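PDB 1U60: glutaminase 1 from Escherichia coli, which catalyses the hydrolysis of L-glutamine to L-glutamate and ammonium. Local coordinates for residues Gly248-Arg253 / Ile266-Pro271; Val254-Lys259 / Ser298-Leu303; Ser68-Leu73 / Ala236-Glu241. All blocks are in the same frame, centred on the assembly; numbering follows the deposited sequence.

How the contacts relate
From the N terminus, contact 3 comes first: it closes a long loop of 162 residues by setting helix 68-80 against helix 231-241, within the helical part of the chain. Helix 247-253 then follows, and contact 1 ties it to strand 265-270 of the five-stranded antiparallel sheet across a short connection. Contact 2 starts inside that connection and reaches forward to helix 290-303, so contacts 1 and 2 cross, whereas contact 3 lies in series before both. Strands 258-260 and 265-270 are sheet neighbours, with Leu267 N 2.8 Å from Lys259 O. Met238 and Met239 of helix 231-241 join contact 3 to the other two.

Contact 1. Residues Gly248-Arg253 / Ile266-Pro271; sequences GDWAYR and ILAVVP
With CG of Trp250 placed anti to the backbone N (chi1 -173°) and the ring turned roughly crosswise to the CA-CB-CG plane (chi2 -97°), the indole of helix 247-253 is carried out toward strand 265-270, where Ile266 and Ala268 meet it. On the strand, the first torsion of Ile266 sets CG1 beside the backbone N and leaves the CG2 methyl, anti to that N, as the branch that touches the ring. The benzo end of the indole does the work. Trp250 CH2 lies 4.1 Å from Ile266 CG2, the two side chains meeting at a slant, and Trp250 CZ2 lies 4.3 Å from Ala268 CB, which comes in at the ring edge near its plane. The long reach of the indole fits the wide backbone separation, since even the nearest CA atoms, those of Trp250 and Ala268, are 10.2 Å apart. On the pyrrole part of the ring, next to the touching rim, NE1 makes a weak hydrogen bond to the carbonyl oxygen of Leu256. Val296 of helix 290-303 touches all three residues and so completes a small apolar cluster. Elsewhere on helix 247-253, Tyr252 OH is hydrogen-bonded to Pro82 O of the second subunit. Leu267, the residue between the two touching ones, points to the other side of the strand, onto helices 202-213 and 231-241. This is the helix-on-sheet packing of the beta-lactamase-like fold to which glutaminases belong, with an antiparallel sheet covered by helices on both faces.

Contact 2. Residues Val254-Lys259 / Ser298-Leu303; sequences VGLPGK and SVAKQL
Leu256 and Ala300 meet methyl to methyl: CD1 of Leu256, on the bend that links helix 247-253 to strand 258-260, lies 3.6 Å from Ala300 CB. The leucine CG sits anti to its carbonyl carbon (chi1 -62°), and the extended second torsion, 171°, carries a methyl to the surface of helix 290-303. Val254 approaches the same alanine from another position: its CB leaves the backbone to one side of the partner and CG1 makes the contact, at 4.3 Å from Ala300 CB. One small side chain is therefore touched by two branched ones, and the short alanine lets the backbones come within 7.1 Å, measured between the CA atoms of Val254 and Ala300. Between the two apolar residues the chain turns at Gly255, whose phi is positive (68°), and Leu256 beyond it faces helix 290-303. Away from this meeting, Gln302 NE2 binds Ser298 OG at 2.9 Å one turn earlier in the helix, and also reaches Ala10 O of helix 4-18. Purely apolar and buried, the contact across the segments rests on close fit and exclusion of water, while the polar end of Gln302 finds its partners within its own helix and on helix 4-18.

Contact 3. Residues Ser68-Leu73 / Ala236-Glu241; sequences SKVCTL and AEMMME
Val70 and Met238, which share the largest buried surfaces of this contact with Leu73, meet crosswise where helix 68-80 packs on helix 231-241. Both methyls of the valine are used: CG2 lies 4.1 Å from Met238 CG, and CG1 lies 4.1 Å from Met238 SD. The methionine side chain crosses that of the valine at about a right angle. Its CB leaves the helix obliquely to the partner, but the extended second torsion (166°) carries the sulfur nearer, and the turn at chi3 (67°) sends CE on toward the sheet, where Leu267 and Val269 of strand 265-270 receive it. Leu73, one helical turn after Val70, supplies the second point of contact. Its CD2 methyl sits 3.8 Å from Glu237 CG and 3.9 Å from Glu237 CB, again with the two side chains nearly perpendicular. The glutamate thus offers its aliphatic part to the leucine, and its bend at chi2 (-81°) turns the carboxylate aside from that methyl. Beyond the two segments, Glu237 also packs on Tyr252 of the second subunit, which places this helix close to the interface with that subunit. In helix 68-80 the neighbouring Lys69 is directed to other partners: its NZ is hydrogen-bonded to Tyr244 OH and Asn117 OD1, both predicted to bind substrate. Ser66, also a predicted substrate-binding residue, lies three residues before Lys69, consistent with the Ser-X-X-Lys motif of serine beta-lactamases and their relatives, where the serine is the nucleophile and the lysine lies one turn on.

Contact 1. Residues Gly248-Arg253 / Ile266-Pro271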
loop_
_atom_site.group_PDB
_atom_site.type_symbol
_atom_site.label_atom_id
_atom_site.label_comp_id
_atom_site.label_asym_id
_atom_site.label_seq_id
_atom_site.Cartn_x
_atom_site.Cartn_y
_atom_site.Cartn_z
ATOM N N GLY A 248 4.958 3.266 -3.199
ATOM C CA GLY A 248 4.358 2.413 -4.205
ATOM C C GLY A 248 5.402 1.688 -5.037
ATOM O O GLY A 248 5.258 0.487 -5.365
ATOM N N ASP A 249 6.434 2.418 -5.386
ATOM C CA ASP A 249 7.586 1.813 -6.118
ATOM C C ASP A 249 8.230 0.687 -5.344
ATOM O O ASP A 249 8.577 -0.351 -5.890
ATOM C CB ASP A 249 8.607 2.896 -6.462
ATOM C CG ASP A 249 8.022 3.945 -7.323
ATOM O OD1 ASP A 249 7.583 3.596 -8.436
ATOM O OD2 ASP A 249 7.889 5.123 -6.945
ATOM N N TRP A 250 8.440 0.921 -4.050
ATOM C CA TRP A 250 8.858 -0.125 -3.156
ATOM C C TRP A 250 7.917 -1.317 -3.071
ATOM O O TRP A 250 8.343 -2.475 -3.145
ATOM C CB TRP A 250 9.095 0.473 -1.766
ATOM C CG TRP A 250 9.694 -0.476 -0.783
ATOM C CD1 TRP A 250 9.030 -1.206 0.155
ATOM C CD2 TRP A 250 11.091 -0.802 -0.628
ATOM N NE1 TRP A 250 9.910 -1.968 0.892
ATOM C CE2 TRP A 250 11.182 -1.757 0.412
ATOM C CE3 TRP A 250 12.258 -0.426 -1.290
ATOM C CZ2 TRP A 250 12.389 -2.285 0.829
ATOM C CZ3 TRP A 250 13.456 -0.962 -0.883
ATOM C CH2 TRP A 250 13.519 -1.866 0.193
ATOM N N ALA A 251 6.625 -1.064 -2.936
ATOM C CA ALA A 251 5.683 -2.183 -2.969
ATOM C C ALA A 251 5.735 -2.991 -4.266
ATOM O O ALA A 251 5.659 -4.210 -4.265
ATOM C CB ALA A 251 4.274 -1.672 -2.745
ATOM N N TYR A 252 5.889 -2.277 -5.390
ATOM C CA TYR A 252 5.929 -2.835 -6.742
ATOM C C TYR A 252 7.169 -3.704 -6.946
ATOM O O TYR A 252 7.093 -4.784 -7.479
ATOM C CB TYR A 252 5.923 -1.662 -7.685
ATOM C CG TYR A 252 5.722 -1.930 -9.157
ATOM C CD1 TYR A 252 4.478 -2.098 -9.671
ATOM C CD2 TYR A 252 6.804 -1.907 -10.034
ATOM C CE1 TYR A 252 4.265 -2.303 -11.009
ATOM C CE2 TYR A 252 6.617 -2.118 -11.399
ATOM C CZ TYR A 252 5.345 -2.268 -11.881
ATOM O OH TYR A 252 5.172 -2.475 -13.230
ATOM N N ARG A 253 8.315 -3.233 -6.478
ATOM C CA ARG A 253 9.593 -3.927 -6.678
ATOM C C ARG A 253 9.991 -4.953 -5.644
ATOM O O ARG A 253 10.549 -6.003 -5.994
ATOM C CB ARG A 253 10.698 -2.875 -6.836
ATOM C CG ARG A 253 10.610 -2.109 -8.190
ATOM C CD ARG A 253 10.966 -2.977 -9.418
ATOM N NE ARG A 253 10.722 -2.312 -10.689
ATOM C CZ ARG A 253 10.698 -2.959 -11.874
ATOM N NH1 ARG A 253 10.939 -4.262 -11.977
ATOM N NH2 ARG A 253 10.477 -2.299 -12.963
ATOM N N ILE A 266 17.114 1.827 6.259
ATOM C CA ILE A 266 15.995 1.230 5.561
ATOM C C ILE A 266 15.634 -0.017 6.316
ATOM O O ILE A 266 16.491 -0.861 6.575
ATOM C CB ILE A 266 16.356 0.865 4.078
ATOM C CG1 ILE A 266 16.744 2.121 3.260
ATOM C CG2 ILE A 266 15.208 0.116 3.370
ATOM C CD1 ILE A 266 15.668 3.126 3.026
ATOM N N LEU A 267 14.354 -0.126 6.656
ATOM C CA LEU A 267 13.823 -1.332 7.316
ATOM C C LEU A 267 12.802 -1.992 6.427
ATOM O O LEU A 267 11.955 -1.321 5.812
ATOM C CB LEU A 267 13.127 -0.890 8.585
ATOM C CG LEU A 267 12.284 -1.936 9.359
ATOM C CD1 LEU A 267 13.198 -3.014 9.934
ATOM C CD2 LEU A 267 11.475 -1.215 10.419
ATOM N N ALA A 268 12.815 -3.316 6.400
ATOM C CA ALA A 268 11.701 -4.044 5.856
ATOM C C ALA A 268 11.311 -5.212 6.754
ATOM O O ALA A 268 12.146 -5.785 7.449
ATOM C CB ALA A 268 12.041 -4.551 4.505
ATOM N N VAL A 269 10.037 -5.575 6.727
ATOM C CA VAL A 269 9.536 -6.675 7.555
ATOM C C VAL A 269 9.004 -7.786 6.670
ATOM O O VAL A 269 8.188 -7.546 5.802
ATOM C CB VAL A 269 8.402 -6.158 8.477
ATOM C CG1 VAL A 269 7.877 -7.317 9.330
ATOM C CG2 VAL A 269 8.943 -5.022 9.309
ATOM N N VAL A 270 9.430 -9.024 6.945
ATOM C CA VAL A 270 8.853 -10.226 6.357
ATOM C C VAL A 270 7.931 -10.840 7.427
ATOM O O VAL A 270 8.418 -11.441 8.398
ATOM C CB VAL A 270 9.934 -11.253 5.883
ATOM C CG1 VAL A 270 9.279 -12.402 5.133
ATOM C CG2 VAL A 270 10.950 -10.578 4.967
ATOM N N PRO A 271 6.620 -10.631 7.317
ATOM C CA PRO A 271 5.694 -11.050 8.379
ATOM C C PRO A 271 5.874 -12.549 8.670
ATOM O O PRO A 271 5.893 -13.406 7.754
ATOM C CB PRO A 271 4.296 -10.742 7.775
ATOM C CG PRO A 271 4.522 -9.718 6.777
ATOM C CD PRO A 271 5.896 -10.020 6.192
#

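Contact 2. Residues Val254-Lys259 / Ser298-Leu303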
loop_
_atom_site.group_PDB
_atom_site.type_symbol
_atom_site.label_atom_id
_atom_site.label_comp_id
_atom_site.label_asym_id
_atom_site.label_seq_id
_atom_site.Cartn_x
_atom_site.Cartn_y
_atom_site.Cartn_z
ATOM N N VAL A 254 9.730 -4.655 -4.363
ATOM C CA VAL A 254 10.139 -5.459 -3.224
ATOM C C VAL A 254 8.955 -6.195 -2.556
ATOM O O VAL A 254 9.072 -7.374 -2.160
ATOM C CB VAL A 254 10.829 -4.539 -2.183
ATOM C CG1 VAL A 254 11.335 -5.342 -1.017
ATOM C CG2 VAL A 254 12.006 -3.788 -2.804
ATOM N N GLY A 255 7.814 -5.508 -2.406
ATOM C CA GLY A 255 6.628 -6.121 -1.834
ATOM C C GLY A 255 6.714 -6.485 -0.351
ATOM O O GLY A 255 6.088 -7.442 0.135
ATOM N N LEU A 256 7.481 -5.706 0.382
ATOM C CA LEU A 256 7.515 -5.855 1.813
ATOM C C LEU A 256 7.296 -4.499 2.469
ATOM O O LEU A 256 7.814 -3.479 2.000
ATOM C CB LEU A 256 8.858 -6.389 2.270
ATOM C CG LEU A 256 9.317 -7.759 1.792
ATOM C CD1 LEU A 256 10.773 -7.970 2.206
ATOM C CD2 LEU A 256 8.449 -8.848 2.344
ATOM N N PRO A 257 6.564 -4.481 3.576
ATOM C CA PRO A 257 6.382 -3.217 4.332
ATOM C C PRO A 257 7.693 -2.682 4.817
ATOM O O PRO A 257 8.464 -3.422 5.398
ATOM C CB PRO A 257 5.490 -3.601 5.510
ATOM C CG PRO A 257 5.379 -5.095 5.465
ATOM C CD PRO A 257 5.871 -5.620 4.203
ATOM N N GLY A 258 7.920 -1.400 4.588
ATOM C CA GLY A 258 9.230 -0.815 4.869
ATOM C C GLY A 258 9.125 0.579 5.461
ATOM O O GLY A 258 8.056 1.187 5.547
ATOM N N LYS A 259 10.287 1.079 5.865
ATOM C CA LYS A 259 10.410 2.439 6.384
ATOM C C LYS A 259 11.810 2.947 6.175
ATOM O O LYS A 259 12.780 2.229 6.428
ATOM C CB LYS A 259 10.079 2.484 7.864
ATOM C CG LYS A 259 10.046 3.866 8.496
ATOM C CD LYS A 259 8.779 4.642 8.192
ATOM C CE LYS A 259 8.892 6.149 8.376
ATOM N NZ LYS A 259 9.595 6.888 7.282
ATOM N N SER A 298 17.842 -6.536 -2.250
ATOM C CA SER A 298 18.640 -7.685 -2.661
ATOM C C SER A 298 18.432 -8.904 -1.752
ATOM O O SER A 298 18.188 -10.009 -2.208
ATOM C CB SER A 298 20.121 -7.313 -2.704
ATOM O OG SER A 298 20.877 -8.487 -3.040
ATOM N N VAL A 299 18.475 -8.706 -0.429
ATOM C CA VAL A 299 18.266 -9.794 0.486
ATOM C C VAL A 299 16.877 -10.410 0.246
ATOM O O VAL A 299 16.723 -11.643 0.147
ATOM C CB VAL A 299 18.429 -9.322 1.949
ATOM C CG1 VAL A 299 18.029 -10.445 2.979
ATOM C CG2 VAL A 299 19.866 -8.869 2.232
ATOM N N ALA A 300 15.864 -9.536 0.139
ATOM C CA ALA A 300 14.507 -9.997 0.016
ATOM C C ALA A 300 14.359 -10.769 -1.310
ATOM O O ALA A 300 13.690 -11.814 -1.358
ATOM C CB ALA A 300 13.518 -8.830 0.070
ATOM N N LYS A 301 15.012 -10.294 -2.360
ATOM C CA LYS A 301 14.892 -10.938 -3.676
ATOM C C LYS A 301 15.610 -12.292 -3.670
ATOM O O LYS A 301 15.121 -13.288 -4.208
ATOM C CB LYS A 301 15.514 -10.071 -4.744
ATOM C CG LYS A 301 15.386 -10.641 -6.150
ATOM C CD LYS A 301 15.560 -9.568 -7.219
ATOM C CE LYS A 301 15.355 -10.142 -8.625
ATOM N NZ LYS A 301 16.589 -9.998 -9.443
ATOM N N GLN A 302 16.783 -12.327 -3.070
ATOM C CA GLN A 302 17.571 -13.562 -2.995
ATOM C C GLN A 302 16.837 -14.628 -2.180
ATOM O O GLN A 302 16.931 -15.803 -2.512
ATOM C CB GLN A 302 18.926 -13.324 -2.352
ATOM C CG GLN A 302 19.975 -12.573 -3.175
ATOM C CD GLN A 302 21.248 -12.359 -2.354
ATOM O OE1 GLN A 302 21.997 -13.325 -2.110
ATOM N NE2 GLN A 302 21.448 -11.124 -1.849
ATOM N N LEU A 303 16.105 -14.232 -1.128
ATOM C CA LEU A 303 15.450 -15.192 -0.249
ATOM C C LEU A 303 13.998 -15.462 -0.662
ATOM O O LEU A 303 13.340 -16.320 -0.049
ATOM C CB LEU A 303 15.537 -14.724 1.222
ATOM C CG LEU A 303 16.934 -14.599 1.816
ATOM C CD1 LEU A 303 16.872 -14.111 3.271
ATOM C CD2 LEU A 303 17.718 -15.911 1.686
#

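Contact 3. Residues Ser68-Leu73 / Ala236-Glu241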
loop_
_atom_site.group_PDB
_atom_site.type_symbol
_atom_site.label_atom_id
_atom_site.label_comp_id
_atom_site.label_asym_id
_atom_site.label_seq_id
_atom_site.Cartn_x
_atom_site.Cartn_y
_atom_site.Cartn_z
ATOM N N SER A 68 11.654 6.537 13.700
ATOM C CA SER A 68 10.967 6.695 14.981
ATOM C C SER A 68 9.426 6.713 14.861
ATOM O O SER A 68 8.745 6.313 15.808
ATOM C CB SER A 68 11.425 7.991 15.636
ATOM O OG SER A 68 10.931 9.114 14.943
ATOM N N LYS A 69 8.893 7.102 13.691
ATOM C CA LYS A 69 7.440 7.161 13.448
ATOM C C LYS A 69 6.794 5.790 13.667
ATOM O O LYS A 69 5.656 5.691 14.151
ATOM C CB LYS A 69 7.113 7.715 12.069
ATOM C CG LYS A 69 7.705 9.098 11.815
ATOM C CD LYS A 69 7.439 9.503 10.342
ATOM C CE LYS A 69 7.834 10.944 10.064
ATOM N NZ LYS A 69 7.785 11.162 8.560
ATOM N N VAL A 70 7.544 4.720 13.358
ATOM C CA VAL A 70 6.987 3.363 13.454
ATOM C C VAL A 70 6.835 3.048 14.946
ATOM O O VAL A 70 5.830 2.445 15.378
ATOM C CB VAL A 70 7.889 2.344 12.733
ATOM C CG1 VAL A 70 7.456 0.921 13.047
ATOM C CG2 VAL A 70 7.907 2.607 11.258
ATOM N N CYS A 71 7.846 3.418 15.736
ATOM C CA CYS A 71 7.816 3.070 17.159
ATOM C C CYS A 71 6.711 3.822 17.917
ATOM O O CYS A 71 6.040 3.274 18.771
ATOM C CB CYS A 71 9.148 3.358 17.838
ATOM S SG CYS A 71 10.606 2.620 17.018
ATOM N N THR A 72 6.526 5.099 17.605
ATOM C CA THR A 72 5.513 5.850 18.324
ATOM C C THR A 72 4.128 5.410 17.882
ATOM O O THR A 72 3.149 5.400 18.700
ATOM C CB THR A 72 5.790 7.353 18.102
ATOM O OG1 THR A 72 6.966 7.704 18.885
ATOM C CG2 THR A 72 4.619 8.233 18.581
ATOM N N LEU A 73 3.992 5.068 16.596
ATOM C CA LEU A 73 2.750 4.496 16.118
ATOM C C LEU A 73 2.433 3.235 16.928
ATOM O O LEU A 73 1.282 2.976 17.305
ATOM C CB LEU A 73 2.848 4.170 14.626
ATOM C CG LEU A 73 1.709 3.377 14.016
ATOM C CD1 LEU A 73 0.368 4.122 14.324
ATOM C CD2 LEU A 73 1.879 3.114 12.528
ATOM N N ALA A 236 0.605 -2.196 7.657
ATOM C CA ALA A 236 -0.226 -1.601 6.628
ATOM C C ALA A 236 0.170 -0.144 6.431
ATOM O O ALA A 236 0.351 0.313 5.283
ATOM C CB ALA A 236 -1.689 -1.682 6.984
ATOM N N GLU A 237 0.340 0.577 7.529
ATOM C CA GLU A 237 0.737 1.979 7.437
ATOM C C GLU A 237 2.094 2.109 6.733
ATOM O O GLU A 237 2.261 3.012 5.874
ATOM C CB GLU A 237 0.793 2.628 8.825
ATOM C CG GLU A 237 -0.571 2.752 9.581
ATOM C CD GLU A 237 -1.476 3.893 9.225
ATOM O OE1 GLU A 237 -1.354 4.495 8.113
ATOM O OE2 GLU A 237 -2.385 4.193 10.097
ATOM N N MET A 238 3.032 1.231 7.079
ATOM C CA MET A 238 4.336 1.203 6.436
ATOM C C MET A 238 4.182 0.928 4.923
ATOM O O MET A 238 4.825 1.610 4.116
ATOM C CB MET A 238 5.239 0.153 7.068
ATOM C CG MET A 238 5.760 0.578 8.474
ATOM S SD MET A 238 6.482 -0.783 9.409
ATOM C CE MET A 238 7.949 -1.139 8.440
ATOM N N MET A 239 3.358 -0.039 4.529
ATOM C CA MET A 239 3.226 -0.347 3.101
ATOM C C MET A 239 2.729 0.896 2.377
ATOM O O MET A 239 3.128 1.127 1.242
ATOM C CB MET A 239 2.260 -1.511 2.859
ATOM C CG MET A 239 2.218 -2.035 1.399
ATOM S SD MET A 239 3.609 -2.876 0.835
ATOM C CE MET A 239 3.722 -4.124 1.848
ATOM N N MET A 240 1.850 1.682 3.002
ATOM C CA MET A 240 1.242 2.774 2.265
ATOM C C MET A 240 2.139 4.014 2.142
ATOM O O MET A 240 2.059 4.744 1.177
ATOM C CB MET A 240 -0.098 3.147 2.875
ATOM C CG MET A 240 -1.088 2.001 2.974
ATOM S SD MET A 240 -1.522 1.114 1.486
ATOM C CE MET A 240 -2.147 2.515 0.449
ATOM N N GLU A 241 3.007 4.242 3.106
ATOM C CA GLU A 241 3.698 5.537 3.214
ATOM C C GLU A 241 5.141 5.501 3.744
ATOM O O GLU A 241 5.777 6.541 3.816
ATOM C CB GLU A 241 2.845 6.414 4.152
ATOM C CG GLU A 241 3.191 7.866 4.286
ATOM C CD GLU A 241 3.056 8.636 2.975
ATOM O OE1 GLU A 241 1.926 8.692 2.425
ATOM O OE2 GLU A 241 4.052 9.242 2.528
#